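Local coordinates for protein malonyl-CoA decarboxylase (Rhodopseudomonas palustris, PDB 4KSA) that probably catalyses the decarboxylation of malonyl-CoA to acetyl-CoA and binds a magnesium ion, at residues A[207-210]-A[215-218]; A[178-183]-A[200-205]. One frame throughout, in Å; residues are numbered along the deposited sequence.

Contact 1: A[207-210]-A[215-218]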
loop_
_atom_site.group_PDB
_atom_site.type_symbol
_atom_site.label_atom_id
_atom_site.label_comp_id
_atom_site.label_asym_id
_atom_site.label_seq_id
_atom_site.Cartn_x
_atom_site.Cartn_y
_atom_site.Cartn_z
ATOM N N ALA A 207 13.562 -23.729 5.899
ATOM C CA ALA A 207 13.116 -24.995 6.458
ATOM C C ALA A 207 12.390 -24.721 7.774
ATOM O O ALA A 207 11.236 -25.112 7.951
ATOM C CB ALA A 207 14.310 -25.909 6.694
ATOM N N ARG A 208 13.069 -24.031 8.687
ATOM C CA ARG A 208 12.497 -23.708 9.985
ATOM C C ARG A 208 11.165 -22.965 9.906
ATOM O O ARG A 208 10.378 -23.023 10.844
ATOM C CB ARG A 208 13.514 -22.905 10.810
ATOM C CG ARG A 208 12.968 -22.262 12.094
ATOM C CD ARG A 208 12.352 -20.898 11.807
ATOM N NE ARG A 208 11.710 -20.286 12.969
ATOM C CZ ARG A 208 10.611 -20.750 13.555
ATOM N NH1 ARG A 208 10.102 -20.116 14.604
ATOM N NH2 ARG A 208 10.027 -21.848 13.100
ATOM N N LEU A 209 10.900 -22.275 8.798
ATOM C CA LEU A 209 9.640 -21.542 8.663
ATOM C C LEU A 209 8.602 -22.251 7.811
ATOM O O LEU A 209 7.440 -21.865 7.810
ATOM C CB LEU A 209 9.873 -20.159 8.058
ATOM C CG LEU A 209 10.643 -19.083 8.819
ATOM C CD1 LEU A 209 10.687 -17.831 7.954
ATOM C CD2 LEU A 209 9.985 -18.798 10.156
ATOM N N ALA A 210 9.026 -23.274 7.082
ATOM C CA ALA A 210 8.133 -24.034 6.207
ATOM C C ALA A 210 6.963 -24.766 6.889
ATOM O O ALA A 210 5.803 -24.571 6.519
ATOM C CB ALA A 210 8.947 -25.026 5.400
ATOM N N ARG A 215 4.698 -20.923 13.377
ATOM C CA ARG A 215 4.397 -19.539 13.008
ATOM C C ARG A 215 5.105 -18.576 13.936
ATOM O O ARG A 215 4.906 -18.645 15.140
ATOM C CB ARG A 215 2.903 -19.250 13.142
ATOM C CG ARG A 215 2.025 -20.006 12.208
ATOM C CD ARG A 215 1.372 -19.077 11.212
ATOM N NE ARG A 215 0.253 -19.729 10.540
ATOM C CZ ARG A 215 0.329 -20.918 9.945
ATOM N NH1 ARG A 215 1.477 -21.589 9.936
ATOM N NH2 ARG A 215 -0.747 -21.444 9.367
ATOM N N CYS A 216 5.922 -17.675 13.403
ATOM C CA CYS A 216 6.571 -16.690 14.269
ATOM C C CYS A 216 6.167 -15.294 13.856
ATOM O O CYS A 216 5.910 -15.020 12.684
ATOM C CB CYS A 216 8.083 -16.825 14.247
ATOM S SG CYS A 216 8.683 -17.317 12.674
ATOM N N TYR A 217 6.095 -14.417 14.841
ATOM C CA TYR A 217 5.689 -13.055 14.612
ATOM C C TYR A 217 6.768 -12.067 15.023
ATOM O O TYR A 217 7.747 -12.418 15.703
ATOM C CB TYR A 217 4.405 -12.801 15.379
ATOM C CG TYR A 217 3.307 -13.732 14.931
ATOM C CD1 TYR A 217 2.505 -13.412 13.835
ATOM C CD2 TYR A 217 3.124 -14.979 15.537
ATOM C CE1 TYR A 217 1.557 -14.306 13.349
ATOM C CE2 TYR A 217 2.172 -15.884 15.049
ATOM C CZ TYR A 217 1.397 -15.539 13.952
ATOM O OH TYR A 217 0.482 -16.425 13.425
ATOM N N GLY A 218 6.596 -10.827 14.580
ATOM C CA GLY A 218 7.552 -9.801 14.913
ATOM C C GLY A 218 6.845 -8.509 15.227
ATOM O O GLY A 218 5.755 -8.251 14.717
#
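C216 receives the side chains of two successive helix residues, R208 and L209, and so shows how a helix end can settle on a strand without a hydrogen bond between the two. The contact packs the last part of helix 202-209 on strand 214-220, the second strand of the mixed sheet, which lies between strands 174-178 and 230-237 and is antiparallel to both. The magnesium-binding residue H162 is not near.

The apolar part is the meeting of L209 with the sulfur. CB of C216 points at the helix, whereas L209 sets out alongside the strand and only the end of its side chain turns in, bringing CD2 to 3.2 Å from SG of C216. At 2.70 Å resolution this says no more than that the two atoms are packed together.

The second interaction is with a charged group. The guanidinium of R208 presents one face to the thiol, with NH1 3.7 Å from SG of C216 and 3.9 Å from CB of the same residue. R208 reaches this place because its chain leaves with CG opposite the backbone N (chi1 169°) and then bends at chi2 (-86°). Its charge is probably balanced beside the contact: NH1 forms a salt bridge with E233 on strand 230-237, and E194 makes a long, weak ion pair with NE.

On the strand's backbone, R215 and Y217 pair with V234 and V232 across one edge. R208 is buried with one face on sulfur, and the chemistry implies a join in which E233 probably offsets its charge while apolar packing from L209 completes the fit of helix to sheet.

Contact 2: A[178-183]-A[200-205]; sequences IDWTTP and HDWDDL
W180, in the type I beta turn from D179 to T182, faces the first turn of helix 202-209, with its CA 8.7 Å from that of L205, so that the gap is bridged mainly by side chains. The benzene end of the W180 indole does the bridging. Its CH2 lies 4.1 Å from CE3 of W202, at the edge of that ring, and the two indoles run obliquely past each other. The same CH2 is 4.1 Å from the carbonyl O of W202, which approaches the W180 indole at a slant. Next along the ring, CZ3 of W180 meets CD1 of L205 at 4.1 Å, the methyl standing near the indole plane and touching its edge. W180 extends toward the helix with CG opposite its own backbone N (chi1 -155°).

Polar bonds shape each partner separately. In the turn, T182 N bonds to D179 O, and OD1 of D179 takes two donors from T181: the backbone N, which makes an Asx turn, and OG1 at 2.7 Å, on the syn side of the carboxylate. D201 is the N-cap, just before helix 202-209; its OD1 accepts a capping bond from D203 N at 2.7 Å, 35° out of the carboxylate plane.

Helix 184-193 adds to the packing: L187 lies on W202 and I191 on L205. From a second subunit, E188 accepts a hydrogen bond from NE1 of W180, and W202 of that subunit stacks on W202 here.

The chemistry is thus divided: aspartates fix the turn and the helix start from within, while the contact between them is mostly apolar, the rim of W180 against W202 and a methyl of L205. With the indole nitrogen of W180 directed to another chain, this packing joins the fold of one subunit to the interface with the next.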
loop_
_atom_site.group_PDB
_atom_site.type_symbol
_atom_site.label_atom_id
_atom_site.label_comp_id
_atom_site.label_asym_id
_atom_site.label_seq_id
_atom_site.Cartn_x
_atom_site.Cartn_y
_atom_site.Cartn_z
ATOM N N ILE A 178 6.037 -13.373 10.301
ATOM C CA ILE A 178 7.317 -13.523 9.647
ATOM C C ILE A 178 7.352 -14.884 8.975
ATOM O O ILE A 178 7.195 -15.928 9.621
ATOM C CB ILE A 178 8.462 -13.384 10.668
ATOM C CG1 ILE A 178 8.439 -11.963 11.241
ATOM C CG2 ILE A 178 9.789 -13.741 10.034
ATOM C CD1 ILE A 178 9.532 -11.671 12.207
ATOM N N ASP A 179 7.530 -14.870 7.665
ATOM C CA ASP A 179 7.565 -16.097 6.911
ATOM C C ASP A 179 8.399 -15.892 5.659
ATOM O O ASP A 179 9.121 -14.899 5.545
ATOM C CB ASP A 179 6.143 -16.542 6.550
ATOM C CG ASP A 179 5.371 -15.480 5.795
ATOM O OD1 ASP A 179 5.892 -14.999 4.770
ATOM O OD2 ASP A 179 4.246 -15.122 6.219
ATOM N N TRP A 180 8.290 -16.839 4.734
ATOM C CA TRP A 180 9.033 -16.827 3.488
ATOM C C TRP A 180 8.640 -15.670 2.560
ATOM O O TRP A 180 9.364 -15.360 1.597
ATOM C CB TRP A 180 8.862 -18.172 2.759
ATOM C CG TRP A 180 9.994 -18.487 1.834
ATOM C CD1 TRP A 180 9.912 -18.812 0.511
ATOM C CD2 TRP A 180 11.388 -18.477 2.161
ATOM N NE1 TRP A 180 11.174 -19.002 -0.010
ATOM C CE2 TRP A 180 12.098 -18.804 0.982
ATOM C CE3 TRP A 180 12.107 -18.224 3.336
ATOM C CZ2 TRP A 180 13.492 -18.883 0.944
ATOM C CZ3 TRP A 180 13.493 -18.302 3.300
ATOM C CH2 TRP A 180 14.172 -18.630 2.109
ATOM N N THR A 181 7.504 -15.030 2.827
ATOM C CA THR A 181 7.130 -13.897 1.999
ATOM C C THR A 181 7.643 -12.623 2.634
ATOM O O THR A 181 7.409 -11.527 2.106
ATOM C CB THR A 181 5.625 -13.725 1.801
ATOM O OG1 THR A 181 5.045 -13.163 2.979
ATOM C CG2 THR A 181 5.001 -15.025 1.481
ATOM N N THR A 182 8.325 -12.754 3.770
ATOM C CA THR A 182 8.892 -11.589 4.441
ATOM C C THR A 182 10.129 -11.170 3.652
ATOM O O THR A 182 10.782 -12.009 3.045
ATOM C CB THR A 182 9.285 -11.925 5.920
ATOM O OG1 THR A 182 8.124 -11.844 6.760
ATOM C CG2 THR A 182 10.378 -10.961 6.442
ATOM N N PRO A 183 10.446 -9.863 3.629
ATOM C CA PRO A 183 11.628 -9.381 2.897
ATOM C C PRO A 183 12.923 -10.037 3.384
ATOM O O PRO A 183 13.146 -10.166 4.582
ATOM C CB PRO A 183 11.605 -7.874 3.168
ATOM C CG PRO A 183 10.155 -7.579 3.263
ATOM C CD PRO A 183 9.619 -8.725 4.082
ATOM N N HIS A 200 21.682 -21.809 9.989
ATOM C CA HIS A 200 22.945 -21.487 9.316
ATOM C C HIS A 200 22.718 -20.592 8.097
ATOM O O HIS A 200 22.877 -19.376 8.182
ATOM C CB HIS A 200 23.657 -22.775 8.884
ATOM C CG HIS A 200 24.525 -23.373 9.950
ATOM N ND1 HIS A 200 24.066 -23.643 11.222
ATOM C CD2 HIS A 200 25.827 -23.742 9.934
ATOM C CE1 HIS A 200 25.050 -24.151 11.943
ATOM N NE2 HIS A 200 26.128 -24.222 11.185
ATOM N N ASP A 201 22.375 -21.188 6.959
ATOM C CA ASP A 201 22.111 -20.388 5.769
ATOM C C ASP A 201 20.605 -20.237 5.577
ATOM O O ASP A 201 19.832 -20.355 6.530
ATOM C CB ASP A 201 22.762 -20.994 4.508
ATOM C CG ASP A 201 22.347 -22.430 4.251
ATOM O OD1 ASP A 201 21.179 -22.781 4.514
ATOM O OD2 ASP A 201 23.194 -23.205 3.759
ATOM N N TRP A 202 20.183 -19.982 4.347
ATOM C CA TRP A 202 18.769 -19.799 4.070
ATOM C C TRP A 202 17.941 -21.084 4.014
ATOM O O TRP A 202 16.721 -21.052 4.188
ATOM C CB TRP A 202 18.611 -18.989 2.786
ATOM C CG TRP A 202 19.189 -17.617 2.940
ATOM C CD1 TRP A 202 20.505 -17.265 2.853
ATOM C CD2 TRP A 202 18.478 -16.427 3.295
ATOM N NE1 TRP A 202 20.659 -15.931 3.134
ATOM C CE2 TRP A 202 19.430 -15.391 3.409
ATOM C CE3 TRP A 202 17.126 -16.136 3.530
ATOM C CZ2 TRP A 202 19.075 -14.080 3.747
ATOM C CZ3 TRP A 202 16.773 -14.835 3.866
ATOM C CH2 TRP A 202 17.746 -13.822 3.970
ATOM N N ASP A 203 18.607 -22.211 3.787
ATOM C CA ASP A 203 17.929 -23.502 3.728
ATOM C C ASP A 203 17.369 -23.838 5.109
ATOM O O ASP A 203 16.315 -24.465 5.229
ATOM C CB ASP A 203 18.913 -24.583 3.284
ATOM C CG ASP A 203 19.484 -24.315 1.904
ATOM O OD1 ASP A 203 20.601 -24.803 1.614
ATOM O OD2 ASP A 203 18.813 -23.623 1.108
ATOM N N ASP A 204 18.086 -23.413 6.145
ATOM C CA ASP A 204 17.676 -23.645 7.527
ATOM C C ASP A 204 16.462 -22.790 7.855
ATOM O O ASP A 204 15.437 -23.293 8.316
ATOM C CB ASP A 204 18.804 -23.266 8.487
ATOM C CG ASP A 204 20.032 -24.121 8.312
ATOM O OD1 ASP A 204 20.450 -24.333 7.152
ATOM O OD2 ASP A 204 20.586 -24.573 9.337
ATOM N N LEU A 205 16.602 -21.489 7.622
ATOM C CA LEU A 205 15.541 -20.526 7.888
ATOM C C LEU A 205 14.290 -20.908 7.093
ATOM O O LEU A 205 13.197 -20.999 7.660
ATOM C CB LEU A 205 16.032 -19.109 7.520
ATOM C CG LEU A 205 15.359 -17.829 8.046
ATOM C CD1 LEU A 205 14.092 -17.548 7.276
ATOM C CD2 LEU A 205 15.077 -17.959 9.531
#

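Both contacts are largely buried, yet they differ in what surrounds them. They use the two ends of helix 202-209: contact 2 sets its start against the turn after strand 174-178, and contact 1 sets its end on strand 214-220. No other chain touches the segments of contact 1, where sulfur lies by a charged group whose salt bridge stays within the subunit. Contact 2 is aromatic and aliphatic, and its tryptophans also engage a second subunit. The two adjoin, their centres about 8 Å apart, through I178 N and C216 O, 2.9 Å apart in a probable hydrogen bond, and through L209 packing on D179.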